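Local coordinates for periplasmic beta-glucosidase (Pseudomonas aeruginosa, PDB 6R5T), which probably hydrolyses terminal, non-reducing beta-D-glucosyl residues with release of beta-D-glucose, as a family 3 glycoside hydrolase of the periplasm, at residues A[80-84]-A[85-89]; A[155-158]-A[159-163]; A[329-332]-A[333-336]; A[345-348]-A[349-352]; A[548-551]-A[552-556]. The protein carries 1 engineered substitution. One frame throughout, in Å; residues are numbered along the deposited sequence.

Contact 1: A[80-84]-A[85-89]; sequences VAHGH and RTIFP
The imidazole of H82 meets the carbonyl of F88 at its edge, while the phenyl ring of F88 receives the carbonyl O of H82 and the CA of G83 at its own edge. The first of these is a hydrogen bond, H82 ND1 to F88 O at 2.8 Å; the acceptor lies 7° from the imidazole plane, yet the donor stands above the carbonyl plane of F88. Returning along the same pair of residues, F88 N binds H82 O at 2.9 Å. With chi1 at 58°, the H82 ring sits between its own backbone N and carbonyl carbon, which brings CE1 to 3.3 Å from I87 CG2. Residues 80-89 form a largely buried loop that doubles back on itself after strand 75-78 of the N-terminal, TIM-barrel-type domain; the directions of 82-84 and 85-89 are 169° apart. Near the bend, I87 CD1 packs 3.4 Å from H84 O, and a water takes the H84 N-H and donates to T86 O. G83, with positive phi, makes a CA-H...O contact, its CA 3.4 Å from T86 O. The polar ends have partners outside the loop: H82 NE2 bonds S397 O, and D117 receives both H84 NE2 and R85 NE, the latter as a salt bridge.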
loop_
_atom_site.group_PDB
_atom_site.type_symbol
_atom_site.label_atom_id
_atom_site.label_comp_id
_atom_site.label_asym_id
_atom_site.label_seq_id
_atom_site.Cartn_x
_atom_site.Cartn_y
_atom_site.Cartn_z
ATOM N N VAL A 80 23.379 -5.697 -18.101
ATOM C CA VAL A 80 24.458 -6.200 -17.242
ATOM C C VAL A 80 24.149 -5.670 -15.846
ATOM O O VAL A 80 24.515 -4.579 -15.509
ATOM C CB VAL A 80 25.836 -5.812 -17.776
ATOM C CG1 VAL A 80 26.890 -6.350 -16.891
ATOM C CG2 VAL A 80 26.055 -6.331 -19.179
ATOM N N ALA A 81 23.314 -6.407 -15.141
ATOM C CA ALA A 81 22.704 -5.956 -13.867
ATOM C C ALA A 81 23.585 -6.334 -12.673
ATOM O O ALA A 81 23.764 -5.504 -11.791
ATOM C CB ALA A 81 21.340 -6.589 -13.772
ATOM N N HIS A 82 24.065 -7.582 -12.619
ATOM C CA HIS A 82 24.890 -8.095 -11.506
ATOM C C HIS A 82 25.883 -9.101 -12.078
ATOM O O HIS A 82 26.064 -10.165 -11.486
ATOM C CB HIS A 82 24.024 -8.679 -10.377
ATOM C CG HIS A 82 23.117 -9.787 -10.760
ATOM N ND1 HIS A 82 23.407 -11.095 -10.497
ATOM C CD2 HIS A 82 21.931 -9.785 -11.389
ATOM C CE1 HIS A 82 22.422 -11.863 -10.947
ATOM N NE2 HIS A 82 21.515 -11.086 -11.534
ATOM N N GLY A 83 26.469 -8.750 -13.224
ATOM C CA GLY A 83 27.404 -9.664 -13.898
ATOM C C GLY A 83 27.087 -9.756 -15.343
ATOM O O GLY A 83 25.915 -9.637 -15.727
ATOM N N HIS A 84 28.114 -10.004 -16.161
ATOM C CA HIS A 84 27.949 -10.260 -17.594
ATOM C C HIS A 84 27.999 -11.744 -17.904
ATOM O O HIS A 84 26.986 -12.320 -18.192
ATOM C CB HIS A 84 28.958 -9.404 -18.377
ATOM C CG HIS A 84 28.822 -9.640 -19.827
ATOM N ND1 HIS A 84 27.637 -9.447 -20.457
ATOM C CD2 HIS A 84 29.694 -10.108 -20.753
ATOM C CE1 HIS A 84 27.761 -9.750 -21.740
ATOM N NE2 HIS A 84 29.011 -10.166 -21.958
ATOM N N ARG A 85 29.169 -12.360 -17.763
ATOM C CA ARG A 85 29.329 -13.830 -17.899
ATOM C C ARG A 85 29.618 -14.446 -16.536
ATOM O O ARG A 85 29.008 -15.482 -16.256
ATOM C CB ARG A 85 30.440 -14.168 -18.909
ATOM C CG ARG A 85 30.021 -14.008 -20.355
ATOM C CD ARG A 85 31.141 -14.250 -21.391
ATOM N NE ARG A 85 32.005 -13.088 -21.480
ATOM C CZ ARG A 85 33.137 -12.891 -20.837
ATOM N NH1 ARG A 85 33.649 -13.831 -20.054
ATOM N NH2 ARG A 85 33.763 -11.728 -20.917
ATOM N N THR A 86 30.460 -13.814 -15.730
ATOM C CA THR A 86 30.639 -14.218 -14.325
ATOM C C THR A 86 29.531 -13.502 -13.541
ATOM O O THR A 86 29.559 -12.275 -13.446
ATOM C CB THR A 86 32.000 -13.877 -13.754
ATOM O OG1 THR A 86 33.023 -14.391 -14.600
ATOM C CG2 THR A 86 32.139 -14.429 -12.376
ATOM N N ILE A 87 28.571 -14.271 -13.056
ATOM C CA ILE A 87 27.404 -13.657 -12.371
ATOM C C ILE A 87 27.687 -13.553 -10.879
ATOM O O ILE A 87 27.992 -14.528 -10.204
ATOM C CB ILE A 87 26.138 -14.434 -12.713
ATOM C CG1 ILE A 87 25.966 -14.594 -14.231
ATOM C CG2 ILE A 87 24.952 -13.749 -12.060
ATOM C CD1 ILE A 87 26.167 -13.302 -15.038
ATOM N N PHE A 88 27.551 -12.345 -10.367
ATOM C CA PHE A 88 27.634 -12.026 -8.954
ATOM C C PHE A 88 26.264 -12.251 -8.342
ATOM O O PHE A 88 25.272 -12.476 -9.011
ATOM C CB PHE A 88 28.137 -10.592 -8.791
ATOM C CG PHE A 88 29.552 -10.408 -9.284
ATOM C CD1 PHE A 88 30.636 -10.665 -8.463
ATOM C CD2 PHE A 88 29.794 -10.019 -10.585
ATOM C CE1 PHE A 88 31.937 -10.571 -8.945
ATOM C CE2 PHE A 88 31.090 -9.918 -11.076
ATOM C CZ PHE A 88 32.161 -10.193 -10.249
ATOM N N PRO A 89 26.169 -12.149 -7.011
ATOM C CA PRO A 89 24.831 -12.139 -6.408
ATOM C C PRO A 89 23.956 -11.060 -7.029
ATOM O O PRO A 89 24.450 -10.040 -7.487
ATOM C CB PRO A 89 25.088 -11.786 -4.935
ATOM C CG PRO A 89 26.505 -12.301 -4.704
ATOM C CD PRO A 89 27.216 -12.052 -6.016
HETATM O O HOH W 1 30.684 -10.229 -14.791
#

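Contact 2: A[155-158]-A[159-163]; sequences VMVR and AYQGS
R158 O is held by two donors, the backbone N of G162 at 2.9 Å and a water at 3.1 Å that also donates to G162 O. The N-H...O angle at G162 is 138°, more bent than the 161° of Y160 N to M156 O two residues earlier, as the helix runs out. G162 leaves helical geometry with positive phi, and so ends helix 146-161. Before that point, A159, Y160 and Q161 each donate to the carbonyl four residues earlier, the regular alpha-helical pattern. Along one side of this last turn M156 and Y160 lie side by side. Successive bends at chi2 (-76°) and chi3 fold the methionine back along the phenol, placing its CE 3.6 Å from Y160 CZ and 3.2 Å from Y160 OH. That hydroxyl pairs with S124 OG. A second i/i+4 pair, V157 and Q161, also runs alongside, V157 CG1 coming 4.0 Å from Q161 NE2; the amide is fixed at both ends, OE1 accepting from A173 N and G217 N and NE2 donating to G215 O. M156, A159 and Y160 pack on helix 100-116, whereas V157, Y160 and Q161 touch strand 172-178, leaving the turn between a barrel strand and a neighbouring helix.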
loop_
_atom_site.group_PDB
_atom_site.type_symbol
_atom_site.label_atom_id
_atom_site.label_comp_id
_atom_site.label_asym_id
_atom_site.label_seq_id
_atom_site.Cartn_x
_atom_site.Cartn_y
_atom_site.Cartn_z
ATOM N N VAL A 155 28.530 4.543 -6.535
ATOM C CA VAL A 155 29.639 3.550 -6.631
ATOM C C VAL A 155 29.551 2.728 -7.916
ATOM O O VAL A 155 30.552 2.532 -8.624
ATOM C CB VAL A 155 29.615 2.633 -5.388
ATOM C CG1 VAL A 155 30.477 1.418 -5.572
ATOM C CG2 VAL A 155 30.019 3.407 -4.165
ATOM N N MET A 156 28.371 2.246 -8.258
ATOM C CA MET A 156 28.152 1.426 -9.447
ATOM C C MET A 156 28.476 2.258 -10.694
ATOM O O MET A 156 29.187 1.763 -11.565
ATOM C CB MET A 156 26.690 1.001 -9.543
ATOM C CG MET A 156 26.251 -0.008 -8.470
ATOM S SD MET A 156 26.835 -1.661 -8.773
ATOM C CE MET A 156 26.101 -2.102 -10.341
ATOM N N VAL A 157 27.973 3.467 -10.761
ATOM C CA VAL A 157 28.260 4.320 -11.943
ATOM C C VAL A 157 29.771 4.531 -12.103
ATOM O O VAL A 157 30.308 4.369 -13.209
ATOM C CB VAL A 157 27.532 5.648 -11.828
ATOM C CG1 VAL A 157 27.991 6.628 -12.880
ATOM C CG2 VAL A 157 26.028 5.414 -11.934
ATOM N N ARG A 158 30.444 4.917 -11.039
ATOM C CA ARG A 158 31.908 5.170 -11.107
ATOM C C ARG A 158 32.658 3.918 -11.502
ATOM O O ARG A 158 33.652 4.003 -12.309
ATOM C CB ARG A 158 32.383 5.795 -9.808
ATOM C CG ARG A 158 31.867 7.211 -9.601
ATOM C CD ARG A 158 32.528 7.880 -8.411
ATOM N NE ARG A 158 32.180 7.238 -7.161
ATOM C CZ ARG A 158 31.146 7.549 -6.367
ATOM N NH1 ARG A 158 30.308 8.536 -6.656
ATOM N NH2 ARG A 158 30.969 6.847 -5.265
ATOM N N ALA A 159 32.262 2.757 -10.984
ATOM C CA ALA A 159 32.952 1.495 -11.276
ATOM C C ALA A 159 32.763 1.101 -12.734
ATOM O O ALA A 159 33.722 0.604 -13.367
ATOM C CB ALA A 159 32.487 0.449 -10.306
ATOM N N TYR A 160 31.567 1.286 -13.281
ATOM C CA TYR A 160 31.307 0.949 -14.695
ATOM C C TYR A 160 32.105 1.869 -15.602
ATOM O O TYR A 160 32.727 1.377 -16.571
ATOM C CB TYR A 160 29.820 1.084 -15.042
ATOM C CG TYR A 160 28.875 0.021 -14.515
ATOM C CD1 TYR A 160 29.208 -1.311 -14.423
ATOM C CD2 TYR A 160 27.556 0.344 -14.243
ATOM C CE1 TYR A 160 28.305 -2.290 -14.063
ATOM C CE2 TYR A 160 26.639 -0.623 -13.831
ATOM C CZ TYR A 160 26.998 -1.949 -13.784
ATOM O OH TYR A 160 26.107 -2.924 -13.430
ATOM N N GLN A 161 32.080 3.171 -15.326
ATOM C CA GLN A 161 32.544 4.188 -16.319
ATOM C C GLN A 161 34.043 4.461 -16.179
ATOM O O GLN A 161 34.638 5.001 -17.150
ATOM C CB GLN A 161 31.713 5.454 -16.196
ATOM C CG GLN A 161 30.228 5.190 -16.428
ATOM C CD GLN A 161 29.399 6.417 -16.735
ATOM O OE1 GLN A 161 28.322 6.322 -17.352
ATOM N NE2 GLN A 161 29.858 7.571 -16.263
ATOM N N GLY A 162 34.633 4.095 -15.047
ATOM C CA GLY A 162 36.087 4.296 -14.825
ATOM C C GLY A 162 36.481 5.761 -14.859
ATOM O O GLY A 162 35.642 6.666 -14.737
ATOM N N SER A 163 37.768 6.027 -15.084
ATOM C CA SER A 163 38.276 7.420 -15.181
ATOM C C SER A 163 38.039 7.973 -16.594
ATOM O O SER A 163 38.058 9.185 -16.737
ATOM C CB SER A 163 39.748 7.518 -14.822
ATOM O OG SER A 163 40.503 6.646 -15.636
HETATM O O HOH W 2 33.709 6.957 -13.184
#

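Contact 3: A[329-332]-A[333-336]; sequences DPYR and RLGK
R333, R332 and Y331 carry this contact. The arginines run alongside each other and point the same way: R332 brings CG and CD, R333 its CG and the guanidinium NH1, which is 4.1 Å from R332 CD. The guanidinium planes are turned 54° apart, so the groups do not stack. Their charged atoms stay separated, R332 NE lying 4.8 Å from R333 NH1, and each has its own partners. R333 NH1 makes a salt bridge with D120 and R333 NE donates to S170 O; R332 NE donates to A166 O. The R333 chain is extended from CG to NE, with chi3 at 175°, which carries its guanidinium far from the turn backbone. That backbone consists of two overlapping type I turns, D329 to R332 and Y331 to L334, in the loop between helices 307-323 and 352-362. L334 N closes the second turn on Y331 O at 2.8 Å. In the first, D329 OD1 accepts from Y331 N at 2.9 Å, an Asx turn. Beyond the closing bond, L334 CD1 approaches CD1 of the Y331 ring to 3.8 Å, and both side chains pack on helix 55-65, where Y331 OH is bonded to D63. Two waters bridge the bends: one donates to P330 O and accepts from R333 N, the other donates to R332 O at 2.8 Å and accepts from G335 N.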
loop_
_atom_site.group_PDB
_atom_site.type_symbol
_atom_site.label_atom_id
_atom_site.label_comp_id
_atom_site.label_asym_id
_atom_site.label_seq_id
_atom_site.Cartn_x
_atom_site.Cartn_y
_atom_site.Cartn_z
ATOM N N ASP A 329 37.444 5.582 -32.580
ATOM C CA ASP A 329 37.610 4.215 -33.092
ATOM C C ASP A 329 36.357 3.428 -32.760
ATOM O O ASP A 329 36.179 3.007 -31.610
ATOM C CB ASP A 329 38.845 3.534 -32.496
ATOM C CG ASP A 329 39.069 2.094 -32.954
ATOM O OD1 ASP A 329 38.386 1.626 -33.906
ATOM O OD2 ASP A 329 39.922 1.436 -32.317
ATOM N N PRO A 330 35.523 3.154 -33.775
ATOM C CA PRO A 330 34.288 2.394 -33.603
ATOM C C PRO A 330 34.556 0.962 -33.139
ATOM O O PRO A 330 33.590 0.283 -32.689
ATOM C CB PRO A 330 33.587 2.398 -34.955
ATOM C CG PRO A 330 34.508 3.115 -35.911
ATOM C CD PRO A 330 35.699 3.636 -35.157
ATOM N N TYR A 331 35.812 0.484 -33.298
ATOM C CA TYR A 331 36.202 -0.902 -32.943
ATOM C C TYR A 331 37.030 -0.947 -31.660
ATOM O O TYR A 331 37.644 -1.995 -31.392
ATOM C CB TYR A 331 36.924 -1.589 -34.115
ATOM C CG TYR A 331 36.066 -1.722 -35.347
ATOM C CD1 TYR A 331 35.195 -2.776 -35.513
ATOM C CD2 TYR A 331 36.063 -0.729 -36.313
ATOM C CE1 TYR A 331 34.396 -2.902 -36.633
ATOM C CE2 TYR A 331 35.249 -0.813 -37.432
ATOM C CZ TYR A 331 34.419 -1.904 -37.599
ATOM O OH TYR A 331 33.618 -2.020 -38.689
ATOM N N ARG A 332 37.003 0.097 -30.847
ATOM C CA ARG A 332 37.904 0.171 -29.663
ATOM C C ARG A 332 37.589 -0.925 -28.641
ATOM O O ARG A 332 38.529 -1.333 -27.928
ATOM C CB ARG A 332 37.858 1.552 -29.039
ATOM C CG ARG A 332 36.507 1.941 -28.440
ATOM C CD ARG A 332 36.373 3.421 -28.190
ATOM N NE ARG A 332 37.464 3.931 -27.387
ATOM C CZ ARG A 332 38.522 4.631 -27.829
ATOM N NH1 ARG A 332 38.604 5.024 -29.082
ATOM N NH2 ARG A 332 39.458 4.995 -26.993
ATOM N N ARG A 333 36.354 -1.449 -28.600
ATOM C CA ARG A 333 36.008 -2.572 -27.688
ATOM C C ARG A 333 35.932 -3.895 -28.454
ATOM O O ARG A 333 35.451 -4.883 -27.894
ATOM C CB ARG A 333 34.689 -2.233 -26.966
ATOM C CG ARG A 333 34.822 -1.023 -26.068
ATOM C CD ARG A 333 33.513 -0.760 -25.286
ATOM N NE ARG A 333 33.774 0.327 -24.395
ATOM C CZ ARG A 333 33.785 1.625 -24.711
ATOM N NH1 ARG A 333 33.325 2.062 -25.869
ATOM N NH2 ARG A 333 34.151 2.485 -23.806
ATOM N N LEU A 334 36.382 -3.929 -29.728
ATOM C CA LEU A 334 36.158 -5.097 -30.615
ATOM C C LEU A 334 37.473 -5.721 -31.100
ATOM O O LEU A 334 37.394 -6.566 -31.972
ATOM C CB LEU A 334 35.268 -4.635 -31.758
ATOM C CG LEU A 334 33.859 -4.272 -31.313
ATOM C CD1 LEU A 334 33.083 -3.613 -32.426
ATOM C CD2 LEU A 334 33.148 -5.525 -30.835
ATOM N N GLY A 335 38.591 -5.308 -30.532
ATOM C CA GLY A 335 39.950 -5.770 -30.902
ATOM C C GLY A 335 40.283 -5.419 -32.345
ATOM O O GLY A 335 39.635 -4.488 -32.917
ATOM N N LYS A 336 41.215 -6.182 -32.932
ATOM C CA LYS A 336 41.711 -6.010 -34.334
ATOM C C LYS A 336 41.030 -7.001 -35.269
ATOM O O LYS A 336 40.674 -8.098 -34.841
ATOM C CB LYS A 336 43.217 -6.277 -34.438
ATOM C CG LYS A 336 44.100 -5.678 -33.348
ATOM C CD LYS A 336 44.458 -4.227 -33.556
ATOM C CE LYS A 336 43.831 -3.281 -32.553
ATOM N NZ LYS A 336 44.506 -1.961 -32.571
HETATM O O HOH W 3 34.015 -0.846 -30.137
HETATM O O HOH W 4 39.267 -4.013 -27.901
#

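Contact 4: A[345-348]-A[349-352]; sequences NAES and RLHR
E347 and R352 join across a short 3-10 turn that leads, through the N-cap residue H351, into helix 352-362. The close-packed part is the backbone: R349 N donates to A346 O at 3.0 Å and L350 N to E347 O at 3.1 Å, both i to i+3. The buried L350 sets its CB 3.5 Å from E347 O and its CD1 against the carboxylate. L350 also packs on T86, whose hydroxyl accepts from H351 N. R349, by contrast, grazes A346 CB with its CG and then bends at chi3 (78°) away from the turn, where NH1 forms a salt bridge with D117 and a hydrogen bond with T344 O. E347 and S348 are exposed, and E347 holds on there through a salt bridge. E347 bends at chi2 (-63°), folding its carboxylate back toward the arginine. R352 is extended to NE and grips it side-on in a bidentate salt bridge, the two planes only 6° apart. Its NH1 turns to a second carboxylate, E544, while NH2 also donates to Q406 O. Both carboxylate oxygens of E347 use their syn lone pairs, OE1 toward R352 NE at 2.8 Å and OE2 toward R352 NH2 at 2.9 Å.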
loop_
_atom_site.group_PDB
_atom_site.type_symbol
_atom_site.label_atom_id
_atom_site.label_comp_id
_atom_site.label_asym_id
_atom_site.label_seq_id
_atom_site.Cartn_x
_atom_site.Cartn_y
_atom_site.Cartn_z
ATOM N N ASN A 345 32.736 -18.036 -24.205
ATOM C CA ASN A 345 32.384 -18.620 -22.886
ATOM C C ASN A 345 33.550 -19.416 -22.308
ATOM O O ASN A 345 33.330 -20.208 -21.364
ATOM C CB ASN A 345 31.132 -19.462 -23.021
ATOM C CG ASN A 345 29.930 -18.628 -23.367
ATOM O OD1 ASN A 345 29.276 -18.880 -24.389
ATOM N ND2 ASN A 345 29.658 -17.617 -22.549
ATOM N N ALA A 346 34.771 -19.204 -22.796
ATOM C CA ALA A 346 35.934 -19.906 -22.217
ATOM C C ALA A 346 36.029 -19.666 -20.706
ATOM O O ALA A 346 35.904 -18.514 -20.229
ATOM C CB ALA A 346 37.225 -19.483 -22.877
ATOM N N GLU A 347 36.436 -20.698 -19.981
ATOM C CA GLU A 347 36.730 -20.599 -18.531
ATOM C C GLU A 347 37.734 -19.516 -18.233
ATOM O O GLU A 347 37.604 -18.850 -17.205
ATOM C CB GLU A 347 37.375 -21.874 -17.997
ATOM C CG GLU A 347 36.394 -22.813 -17.449
ATOM C CD GLU A 347 35.590 -22.329 -16.231
ATOM O OE1 GLU A 347 36.152 -21.840 -15.185
ATOM O OE2 GLU A 347 34.460 -22.595 -16.328
ATOM N N SER A 348 38.762 -19.353 -19.081
ATOM C CA SER A 348 39.838 -18.398 -18.771
ATOM C C SER A 348 39.325 -16.977 -18.878
ATOM O O SER A 348 40.070 -16.089 -18.412
ATOM C CB SER A 348 41.027 -18.562 -19.702
ATOM O OG SER A 348 40.585 -18.394 -21.029
ATOM N N ARG A 349 38.124 -16.745 -19.410
ATOM C CA ARG A 349 37.595 -15.361 -19.529
ATOM C C ARG A 349 36.674 -15.058 -18.328
ATOM O O ARG A 349 36.172 -13.912 -18.220
ATOM C CB ARG A 349 36.810 -15.222 -20.842
ATOM C CG ARG A 349 37.676 -15.467 -22.073
ATOM C CD ARG A 349 36.945 -15.148 -23.339
ATOM N NE ARG A 349 36.897 -13.716 -23.570
ATOM C CZ ARG A 349 35.801 -12.974 -23.813
ATOM N NH1 ARG A 349 34.591 -13.485 -23.787
ATOM N NH2 ARG A 349 35.928 -11.686 -24.078
ATOM N N LEU A 350 36.427 -16.046 -17.463
ATOM C CA LEU A 350 35.631 -15.796 -16.225
ATOM C C LEU A 350 36.492 -15.209 -15.119
ATOM O O LEU A 350 37.767 -15.106 -15.219
ATOM C CB LEU A 350 34.973 -17.080 -15.768
ATOM C CG LEU A 350 33.951 -17.703 -16.705
ATOM C CD1 LEU A 350 33.480 -19.009 -16.133
ATOM C CD2 LEU A 350 32.744 -16.798 -16.948
ATOM N N HIS A 351 35.817 -14.747 -14.075
ATOM C CA HIS A 351 36.429 -14.129 -12.894
ATOM C C HIS A 351 35.865 -14.829 -11.665
ATOM O O HIS A 351 35.204 -14.148 -10.830
ATOM C CB HIS A 351 36.251 -12.615 -12.882
ATOM C CG HIS A 351 36.957 -11.935 -14.000
ATOM N ND1 HIS A 351 36.419 -11.846 -15.268
ATOM C CD2 HIS A 351 38.199 -11.400 -14.054
ATOM C CE1 HIS A 351 37.315 -11.281 -16.076
ATOM N NE2 HIS A 351 38.425 -11.008 -15.355
ATOM N N ARG A 352 36.140 -16.131 -11.541
ATOM C CA ARG A 352 35.507 -16.920 -10.455
ATOM C C ARG A 352 36.016 -16.475 -9.095
ATOM O O ARG A 352 35.221 -16.516 -8.161
ATOM C CB ARG A 352 35.687 -18.419 -10.639
ATOM C CG ARG A 352 34.965 -18.987 -11.846
ATOM C CD ARG A 352 35.163 -20.461 -11.915
ATOM N NE ARG A 352 34.507 -21.090 -13.037
ATOM C CZ ARG A 352 33.235 -21.440 -13.086
ATOM N NH1 ARG A 352 32.459 -21.201 -12.047
ATOM N NH2 ARG A 352 32.706 -22.006 -14.150
#

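Contact 5: A[548-551]-A[552-556]; sequences AIAD and VLFGE
L553 overlaps I549 one turn earlier, the two side chains running alongside and pointing the same way, with L553 CD1 3.8 Å from I549 CG2. I549 directs CG2 to this neighbour by holding it opposite the backbone N, while CG1 takes the place beside that N (chi1 -66°). Both residues pack on strand 513-518 of the C-terminal domain's mixed sheet. One residue further on, F554 CD2 comes 3.4 Å from A550 O, the carbonyl lying oblique to the ring, which packs on L414, A417 and V418 of helix 410-418. The backbone is regular until the end of helix 545-553: L553 N meets I549 O at 2.9 Å, and F554 N meets A550 O at 3.0 Å. G555 then turns to a phi of 80°, in a Schellman motif. Across that turn E556 N reaches back to D551 O at 2.8 Å, though the 123° N-H...O angle makes this bond weak. E556 CB and CG also pack over D551 O, CB at 3.5 Å. The acidic ends of D551 and E556 diverge, their OD1 and OE1 atoms 5.8 Å apart. D551 forms salt bridges with R356 and R360 of helix 352-362, and E556 one with K377, so neighbouring cations probably offset the repulsion between these like charges and keep both carboxylates ionised.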
loop_
_atom_site.group_PDB
_atom_site.type_symbol
_atom_site.label_atom_id
_atom_site.label_comp_id
_atom_site.label_asym_id
_atom_site.label_seq_id
_atom_site.Cartn_x
_atom_site.Cartn_y
_atom_site.Cartn_z
ATOM N N ALA A 548 30.689 -20.190 -2.323
ATOM C CA ALA A 548 30.655 -19.161 -1.272
ATOM C C ALA A 548 29.774 -19.655 -0.106
ATOM O O ALA A 548 30.094 -19.420 1.072
ATOM C CB ALA A 548 30.203 -17.851 -1.845
ATOM N N ILE A 549 28.661 -20.313 -0.430
ATOM C CA ILE A 549 27.741 -20.851 0.600
ATOM C C ILE A 549 28.457 -21.939 1.413
ATOM O O ILE A 549 28.445 -21.885 2.645
ATOM C CB ILE A 549 26.427 -21.309 -0.039
ATOM C CG1 ILE A 549 25.660 -20.117 -0.618
ATOM C CG2 ILE A 549 25.604 -22.083 0.960
ATOM C CD1 ILE A 549 24.560 -20.505 -1.506
ATOM N N ALA A 550 29.135 -22.885 0.756
ATOM C CA ALA A 550 29.921 -23.882 1.489
ATOM C C ALA A 550 31.010 -23.217 2.331
ATOM O O ALA A 550 31.223 -23.682 3.446
ATOM C CB ALA A 550 30.475 -24.906 0.539
ATOM N N ASP A 551 31.671 -22.167 1.856
ATOM C CA ASP A 551 32.690 -21.442 2.623
ATOM C C ASP A 551 32.089 -20.974 3.944
ATOM O O ASP A 551 32.760 -21.086 4.968
ATOM C CB ASP A 551 33.231 -20.265 1.824
ATOM C CG ASP A 551 34.126 -20.647 0.651
ATOM O OD1 ASP A 551 34.616 -21.833 0.621
ATOM O OD2 ASP A 551 34.270 -19.783 -0.241
ATOM N N VAL A 552 30.855 -20.462 3.941
ATOM C CA VAL A 552 30.226 -19.985 5.182
ATOM C C VAL A 552 29.799 -21.169 6.014
ATOM O O VAL A 552 30.074 -21.146 7.219
ATOM C CB VAL A 552 29.051 -19.048 4.872
ATOM C CG1 VAL A 552 28.092 -18.959 6.053
ATOM C CG2 VAL A 552 29.649 -17.725 4.466
ATOM N N LEU A 553 29.161 -22.167 5.432
ATOM C CA LEU A 553 28.618 -23.297 6.210
ATOM C C LEU A 553 29.727 -24.057 6.946
ATOM O O LEU A 553 29.480 -24.492 8.084
ATOM C CB LEU A 553 27.835 -24.248 5.302
ATOM C CG LEU A 553 26.506 -23.683 4.793
ATOM C CD1 LEU A 553 25.940 -24.613 3.750
ATOM C CD2 LEU A 553 25.509 -23.421 5.930
ATOM N N PHE A 554 30.928 -24.103 6.395
ATOM C CA PHE A 554 32.035 -24.853 7.035
ATOM C C PHE A 554 32.994 -23.925 7.778
ATOM O O PHE A 554 33.980 -24.419 8.383
ATOM C CB PHE A 554 32.714 -25.731 5.983
ATOM C CG PHE A 554 31.881 -26.884 5.525
ATOM C CD1 PHE A 554 31.448 -27.846 6.411
ATOM C CD2 PHE A 554 31.538 -27.018 4.200
ATOM C CE1 PHE A 554 30.677 -28.916 6.003
ATOM C CE2 PHE A 554 30.781 -28.097 3.790
ATOM C CZ PHE A 554 30.319 -29.026 4.691
ATOM N N GLY A 555 32.681 -22.642 7.848
ATOM C CA GLY A 555 33.393 -21.665 8.703
ATOM C C GLY A 555 34.692 -21.178 8.122
ATOM O O GLY A 555 35.438 -20.501 8.840
ATOM N N GLU A 556 34.880 -21.334 6.826
ATOM C CA GLU A 556 36.011 -20.700 6.120
ATOM C C GLU A 556 35.748 -19.201 6.082
ATOM O O GLU A 556 36.686 -18.446 6.050
ATOM C CB GLU A 556 36.205 -21.232 4.705
ATOM C CG GLU A 556 36.112 -22.739 4.563
ATOM C CD GLU A 556 37.335 -23.526 5.007
ATOM O OE1 GLU A 556 37.307 -24.774 4.861
ATOM O OE2 GLU A 556 38.308 -22.899 5.492
#

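Contacts 1 and 5 are buried, contacts 2 and 3 partly so, and contact 4 lies at the surface. Contacts 2 and 5 both finish a helix at a glycine of positive phi, one in the barrel domain and one in the C-terminal domain, and each has an apolar pair four residues apart. Contacts 1, 3 and 4 lie in loops, contact 4 with a 3-10 turn at a helix start; arginines are prominent in contacts 3 and 4, paired acids in contact 5. Contact 1 links two others: V80 O and Y160 OH of contact 2 are 3.1 Å apart, a probable hydrogen bond, and R85 NH1 probably binds R349 O of contact 4. D117 serves arginines of both. Helix 352-362 also packs against contacts 1 and 5.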